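Local coordinates for protein fimbrial structural subunit (PDB 3QDH) that forms the shaft of Actinomyces type 2 fimbriae and mediates adhesion to streptococci and host cells during oral biofilm development, at residues E12-L15 against N16-V20; V62-E65 against G66-L69; P33-D36 against A37-Y41. All blocks are in the same frame, centred on the assembly; numbering follows the deposited sequence.

Interaction 1. Residues E12-L15 against N16-V20; sequences EQKL and NGYGV
Residues 13-15 have helical backbone angles, and Gln-13 O accepts both Asn-16 N and Gly-17 N at 2.8 Å. This turn lies in the loop between strands 7-8 and 23-31 of the CnaA-type (DEv-IgG) domain. A single carbonyl oxygen thus takes two backbone donors. Gly-17 has a positive phi (113°), where a CB would be jammed against the preceding carbonyl oxygen. The Gln-13 side chain reaches back to close the turn. Its CG is anti to the backbone N and the chain bends at chi2 (57°), which brings NE2 within 3.1 Å of Gly-17 O. The bond is almost straight, and the acceptor lies in the amide plane of Gln-13. NE2 also bonds to Leu-23 O, so two carbonyls fix the amide. A water lies within hydrogen-bonding distance of Gln-13 OE1 (2.8 Å) and Asn-16 OD1 (2.9 Å). The Lys-14 chain runs along the Tyr-18 side chain in the same direction. Tyr-18 OH bonds to Asp-238, and its ring touches Phe-227 and Tyr-248, so the loop joins this domain to the CnaB-type one. The aliphatic chain of Lys-14 flanks the phenol, with CD 3.3 Å from Tyr-18 OH.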
loop_
_atom_site.group_PDB
_atom_site.type_symbol
_atom_site.label_atom_id
_atom_site.label_comp_id
_atom_site.label_asym_id
_atom_site.label_seq_id
_atom_site.Cartn_x
_atom_site.Cartn_y
_atom_site.Cartn_z
ATOM N N GLU A 12 7.787 -0.382 -1.790
ATOM C CA GLU A 12 8.126 -1.667 -1.157
ATOM C C GLU A 12 7.230 -1.889 0.056
ATOM O O GLU A 12 7.341 -1.156 1.040
ATOM C CB GLU A 12 9.564 -1.634 -0.641
ATOM C CG GLU A 12 10.645 -2.165 -1.541
ATOM C CD GLU A 12 11.903 -2.490 -0.743
ATOM O OE1 GLU A 12 12.811 -1.624 -0.659
ATOM O OE2 GLU A 12 11.968 -3.601 -0.172
ATOM N N GLN A 13 6.367 -2.900 0.015
ATOM C CA GLN A 13 5.443 -3.142 1.131
ATOM C C GLN A 13 6.140 -3.386 2.482
ATOM O O GLN A 13 5.595 -3.038 3.534
ATOM C CB GLN A 13 4.465 -4.284 0.819
ATOM C CG GLN A 13 3.237 -4.313 1.733
ATOM C CD GLN A 13 2.439 -3.006 1.703
ATOM O OE1 GLN A 13 2.298 -2.372 0.655
ATOM N NE2 GLN A 13 1.912 -2.608 2.854
ATOM N N LYS A 14 7.340 -3.969 2.432
ATOM C CA LYS A 14 8.184 -4.189 3.615
ATOM C C LYS A 14 8.311 -2.928 4.474
ATOM O O LYS A 14 8.209 -2.985 5.702
ATOM C CB LYS A 14 9.575 -4.670 3.184
ATOM C CG LYS A 14 10.490 -5.061 4.333
ATOM C CD LYS A 14 11.701 -5.857 3.854
ATOM C CE LYS A 14 12.772 -5.963 4.940
ATOM N NZ LYS A 14 12.246 -6.476 6.241
ATOM N N LEU A 15 8.512 -1.791 3.812
ATOM C CA LEU A 15 8.677 -0.503 4.485
ATOM C C LEU A 15 7.434 -0.050 5.243
ATOM O O LEU A 15 7.510 0.829 6.105
ATOM C CB LEU A 15 9.072 0.567 3.472
ATOM C CG LEU A 15 10.287 0.298 2.583
ATOM C CD1 LEU A 15 10.489 1.478 1.638
ATOM C CD2 LEU A 15 11.556 0.015 3.399
ATOM N N ASN A 16 6.291 -0.651 4.923
ATOM C CA ASN A 16 5.027 -0.257 5.529
ATOM C C ASN A 16 4.359 -1.363 6.355
ATOM O O ASN A 16 3.455 -1.091 7.148
ATOM C CB ASN A 16 4.077 0.296 4.460
ATOM C CG ASN A 16 4.664 1.503 3.720
ATOM O OD1 ASN A 16 4.769 1.503 2.484
ATOM N ND2 ASN A 16 5.063 2.527 4.476
ATOM N N GLY A 17 4.816 -2.601 6.180
ATOM C CA GLY A 17 4.289 -3.730 6.958
ATOM C C GLY A 17 3.527 -4.732 6.110
ATOM O O GLY A 17 2.746 -4.354 5.232
ATOM N N TYR A 18 3.763 -6.014 6.381
ATOM C CA TYR A 18 3.198 -7.109 5.594
ATOM C C TYR A 18 1.748 -7.442 5.925
ATOM O O TYR A 18 1.074 -8.116 5.146
ATOM C CB TYR A 18 4.017 -8.382 5.792
ATOM C CG TYR A 18 5.448 -8.310 5.338
ATOM C CD1 TYR A 18 5.765 -8.060 4.002
ATOM C CD2 TYR A 18 6.491 -8.528 6.242
ATOM C CE1 TYR A 18 7.079 -8.007 3.582
ATOM C CE2 TYR A 18 7.812 -8.479 5.834
ATOM C CZ TYR A 18 8.098 -8.217 4.500
ATOM O OH TYR A 18 9.404 -8.170 4.084
ATOM N N GLY A 19 1.277 -7.003 7.088
ATOM C CA GLY A 19 -0.040 -7.412 7.572
ATOM C C GLY A 19 -1.152 -6.411 7.364
ATOM O O GLY A 19 -0.908 -5.216 7.177
ATOM N N VAL A 20 -2.381 -6.919 7.399
ATOM C CA VAL A 20 -3.589 -6.105 7.398
ATOM C C VAL A 20 -3.509 -5.016 8.482
ATOM O O VAL A 20 -3.042 -5.267 9.601
ATOM C CB VAL A 20 -4.855 -7.007 7.557
ATOM C CG1 VAL A 20 -4.816 -7.819 8.868
ATOM C CG2 VAL A 20 -6.129 -6.208 7.449
HETATM O O HOH W 1 3.467 0.124 0.302
#

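Interaction 2. Residues V62-E65 against G66-L69; sequences VSLE and GTTL
Leu-69 folds back onto the end of strand 57-64, and its two methyl groups meet different residues there. CD1 packs against the backbone of Val-62 and Ser-63, 3.6 Å from Val-62 O, and also touches Val-62 CG1. The Val-62 and Leu-69 side chains cross at about a right angle. CD2 goes to Leu-64 CB at 3.9 Å. With CG beside its backbone N (chi1 -61°), Leu-69 sends this branched end in toward the strand. Leu-64 has the other setting: its CG is anti to the backbone N (chi1 173°), and CD2 passes Thr-67 at a slant, 4.0 Å from Thr-67 OG1. Thr-67 points its CB at the strand, 3.3 Å from Leu-64 O. The backbone bond from Thr-67 N to Leu-64 O is weak. Two waters join the limbs as well. One accepts from Leu-64 N and donates to Thr-67 O. The other donates to Glu-65 O and lies 2.6 Å from Thr-67 OG1. The extended Glu-65 side chain ends at Lys-102, whose backbone N bonds to OE1. Arg-94 of helix 89-96 touches Leu-64, Thr-67 and Leu-69. Leu-69 also lies beside Asp-73, a zinc ligand together with Asp-70 and Glu-90. The arrangement is a type II beta turn from Leu-64 to Thr-67, with glycine at its third position, and it leads from the strand to the zinc site.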
loop_
_atom_site.group_PDB
_atom_site.type_symbol
_atom_site.label_atom_id
_atom_site.label_comp_id
_atom_site.label_asym_id
_atom_site.label_seq_id
_atom_site.Cartn_x
_atom_site.Cartn_y
_atom_site.Cartn_z
ATOM N N VAL A 62 3.978 15.650 -0.818
ATOM C CA VAL A 62 3.742 16.407 -2.044
ATOM C C VAL A 62 5.046 17.105 -2.385
ATOM O O VAL A 62 5.663 17.713 -1.507
ATOM C CB VAL A 62 2.619 17.439 -1.868
ATOM C CG1 VAL A 62 2.359 18.183 -3.188
ATOM C CG2 VAL A 62 1.338 16.750 -1.390
ATOM N N SER A 63 5.476 16.986 -3.641
ATOM C CA SER A 63 6.791 17.474 -4.037
ATOM C C SER A 63 6.836 18.053 -5.441
ATOM O O SER A 63 6.080 17.654 -6.321
ATOM C CB SER A 63 7.830 16.349 -3.933
ATOM O OG SER A 63 7.740 15.712 -2.666
ATOM N N LEU A 64 7.742 19.005 -5.632
ATOM C CA LEU A 64 8.112 19.460 -6.954
ATOM C C LEU A 64 9.618 19.285 -7.045
ATOM O O LEU A 64 10.372 19.926 -6.305
ATOM C CB LEU A 64 7.727 20.927 -7.171
ATOM C CG LEU A 64 8.220 21.557 -8.486
ATOM C CD1 LEU A 64 7.710 20.818 -9.735
ATOM C CD2 LEU A 64 7.857 23.048 -8.540
ATOM N N GLU A 65 10.046 18.407 -7.947
ATOM C CA GLU A 65 11.454 18.024 -8.065
ATOM C C GLU A 65 12.371 19.232 -8.247
ATOM O O GLU A 65 12.133 20.076 -9.117
ATOM C CB GLU A 65 11.607 17.057 -9.233
ATOM C CG GLU A 65 12.998 16.501 -9.433
ATOM C CD GLU A 65 13.157 15.847 -10.787
ATOM O OE1 GLU A 65 12.276 16.030 -11.670
ATOM O OE2 GLU A 65 14.180 15.150 -10.968
ATOM N N GLY A 66 13.415 19.300 -7.419
ATOM C CA GLY A 66 14.417 20.361 -7.506
ATOM C C GLY A 66 14.058 21.600 -6.702
ATOM O O GLY A 66 14.788 22.595 -6.733
ATOM N N THR A 67 12.940 21.518 -5.979
ATOM C CA THR A 67 12.337 22.630 -5.249
ATOM C C THR A 67 11.953 22.141 -3.860
ATOM O O THR A 67 11.742 20.942 -3.662
ATOM C CB THR A 67 11.066 23.137 -6.004
ATOM O OG1 THR A 67 11.463 24.062 -7.017
ATOM C CG2 THR A 67 10.061 23.816 -5.085
ATOM N N THR A 68 11.886 23.055 -2.893
ATOM C CA THR A 68 11.235 22.763 -1.630
ATOM C C THR A 68 9.954 23.602 -1.549
ATOM O O THR A 68 10.008 24.837 -1.516
ATOM C CB THR A 68 12.154 23.003 -0.399
ATOM O OG1 THR A 68 13.331 22.202 -0.535
ATOM C CG2 THR A 68 11.443 22.595 0.880
ATOM N N LEU A 69 8.811 22.909 -1.570
ATOM C CA LEU A 69 7.497 23.548 -1.456
ATOM C C LEU A 69 7.242 24.034 -0.036
ATOM O O LEU A 69 7.846 23.537 0.914
ATOM C CB LEU A 69 6.395 22.553 -1.838
ATOM C CG LEU A 69 6.382 21.967 -3.249
ATOM C CD1 LEU A 69 5.330 20.857 -3.318
ATOM C CD2 LEU A 69 6.108 23.042 -4.314
HETATM O O HOH W 2 9.417 19.609 -3.325
HETATM O O HOH W 3 11.952 22.705 -9.234
#

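Interaction 3. Residues P33-D36 against A37-Y41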
loop_
_atom_site.group_PDB
_atom_site.type_symbol
_atom_site.label_atom_id
_atom_site.label_comp_id
_atom_site.label_asym_id
_atom_site.label_seq_id
_atom_site.Cartn_x
_atom_site.Cartn_y
_atom_site.Cartn_z
ATOM N N PRO A 33 4.930 20.094 -18.062
ATOM C CA PRO A 33 5.173 20.509 -19.444
ATOM C C PRO A 33 5.976 21.808 -19.526
ATOM O O PRO A 33 6.097 22.535 -18.536
ATOM C CB PRO A 33 3.764 20.736 -20.003
ATOM C CG PRO A 33 2.934 21.029 -18.831
ATOM C CD PRO A 33 3.510 20.224 -17.688
ATOM N N THR A 34 6.516 22.075 -20.709
ATOM C CA THR A 34 7.184 23.332 -21.002
ATOM C C THR A 34 6.146 24.280 -21.590
ATOM O O THR A 34 5.662 24.069 -22.698
ATOM C CB THR A 34 8.361 23.110 -21.978
ATOM O OG1 THR A 34 9.236 22.121 -21.422
ATOM C CG2 THR A 34 9.141 24.391 -22.174
ATOM N N LEU A 35 5.770 25.303 -20.827
ATOM C CA LEU A 35 4.740 26.224 -21.283
ATOM C C LEU A 35 5.375 27.405 -22.007
ATOM O O LEU A 35 6.475 27.834 -21.655
ATOM C CB LEU A 35 3.862 26.709 -20.113
ATOM C CG LEU A 35 3.177 25.680 -19.200
ATOM C CD1 LEU A 35 2.275 26.375 -18.186
ATOM C CD2 LEU A 35 2.397 24.615 -19.965
ATOM N N ASP A 36 4.682 27.914 -23.024
ATOM C CA ASP A 36 5.045 29.199 -23.625
ATOM C C ASP A 36 5.057 30.270 -22.549
ATOM O O ASP A 36 4.334 30.159 -21.547
ATOM C CB ASP A 36 4.034 29.601 -24.698
ATOM C CG ASP A 36 4.028 28.662 -25.873
ATOM O OD1 ASP A 36 4.988 27.872 -26.026
ATOM O OD2 ASP A 36 3.057 28.716 -26.662
ATOM N N ALA A 37 5.862 31.305 -22.773
ATOM C CA ALA A 37 5.959 32.454 -21.871
ATOM C C ALA A 37 4.596 32.969 -21.378
ATOM O O ALA A 37 4.441 33.245 -20.192
ATOM C CB ALA A 37 6.753 33.587 -22.537
ATOM N N LYS A 38 3.615 33.067 -22.280
ATOM C CA LYS A 38 2.305 33.647 -21.943
ATOM C C LYS A 38 1.196 32.597 -21.771
ATOM O O LYS A 38 0.009 32.905 -21.908
ATOM C CB LYS A 38 1.888 34.700 -22.993
ATOM C CG LYS A 38 2.770 35.957 -23.041
ATOM C CD LYS A 38 2.560 36.831 -21.800
ATOM C CE LYS A 38 3.098 38.247 -21.999
ATOM N NZ LYS A 38 3.085 39.019 -20.711
ATOM N N SER A 39 1.589 31.359 -21.476
ATOM C CA SER A 39 0.636 30.291 -21.173
ATOM C C SER A 39 0.687 30.005 -19.672
ATOM O O SER A 39 1.773 29.821 -19.107
ATOM C CB SER A 39 0.979 29.039 -21.998
ATOM O OG SER A 39 0.223 27.916 -21.577
ATOM N N PHE A 40 -0.477 29.983 -19.023
ATOM C CA PHE A 40 -0.549 29.792 -17.575
ATOM C C PHE A 40 -1.503 28.681 -17.196
ATOM O O PHE A 40 -2.469 28.438 -17.911
ATOM C CB PHE A 40 -1.020 31.081 -16.889
ATOM C CG PHE A 40 -0.186 32.279 -17.226
ATOM C CD1 PHE A 40 0.911 32.617 -16.444
ATOM C CD2 PHE A 40 -0.493 33.059 -18.334
ATOM C CE1 PHE A 40 1.701 33.733 -16.757
ATOM C CE2 PHE A 40 0.289 34.174 -18.665
ATOM C CZ PHE A 40 1.387 34.510 -17.870
ATOM N N TYR A 41 -1.230 28.012 -16.073
ATOM C CA TYR A 41 -2.183 27.052 -15.492
ATOM C C TYR A 41 -3.439 27.728 -14.944
ATOM O O TYR A 41 -3.356 28.698 -14.187
ATOM C CB TYR A 41 -1.548 26.234 -14.364
ATOM C CG TYR A 41 -0.472 25.292 -14.855
ATOM C CD1 TYR A 41 -0.797 24.139 -15.573
ATOM C CD2 TYR A 41 0.876 25.566 -14.608
ATOM C CE1 TYR A 41 0.207 23.271 -16.033
ATOM C CE2 TYR A 41 1.881 24.705 -15.050
ATOM C CZ TYR A 41 1.539 23.569 -15.765
ATOM O OH TYR A 41 2.547 22.753 -16.210
HETATM O O HOH W 4 5.085 23.581 -16.142
#
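Tyr-41 OH is the donor in the shortest polar bond here, to a water at 2.7 Å that in turn donates to Pro-33 O. This water lies at the edge of the ring, in its plane, and ties the start of the loop to the strand. Pro-33 comes to the same end of the tyrosine from the opposite direction. Its CD is 3.1 Å from Tyr-41 OH, and its CG sits near the ring plane at the edge. Leu-35 takes one face instead. Its CD1 makes a CH-pi contact, 3.9 Å from the centroid of the Tyr-41 ring and offset toward the rim, near CE2. Leu-35 CG lies beside the backbone N (chi1 -54°), and the chain extends from there to set CD1 over the ring. The same methyl is 3.6 Å from Ser-39 O. Between these residues the chain reverses in a type I beta turn from Asp-36 to Ser-39, which opens strand 39-49 of the CnaA-type domain. The turn is closed by the hydrogen bond from Ser-39 N to Asp-36 O, 3.0 Å. Asp-36 CB and Ser-39 CB stand 4.1 Å apart across it. On the helix side, Lys-96 NZ bonds to both Ala-37 O and Ser-39 O. Leu-92 and Ile-95 of helix 89-96 touch the Tyr-41 ring.

All three are local contacts within one continuous stretch of chain, and none touches another; interactions 2 and 3 each contain a classified beta turn. Interaction 1 is partly buried near the middle of the chain, where the two domains meet. It rests mainly on backbone and amide hydrogen bonds, with a lysine chain beside a tyrosine. Interactions 2 and 3 are surface contacts toward the far end, with centres about 19 Å apart. Both pack against helix 89-96, through Arg-94 in one and Leu-92, Ile-95 and Lys-96 in the other. Interaction 2 ends a strand and joins its limbs by leucine methyls and waters, beside the zinc site. Interaction 3 begins a strand and uses an aromatic ring, farther from the metal.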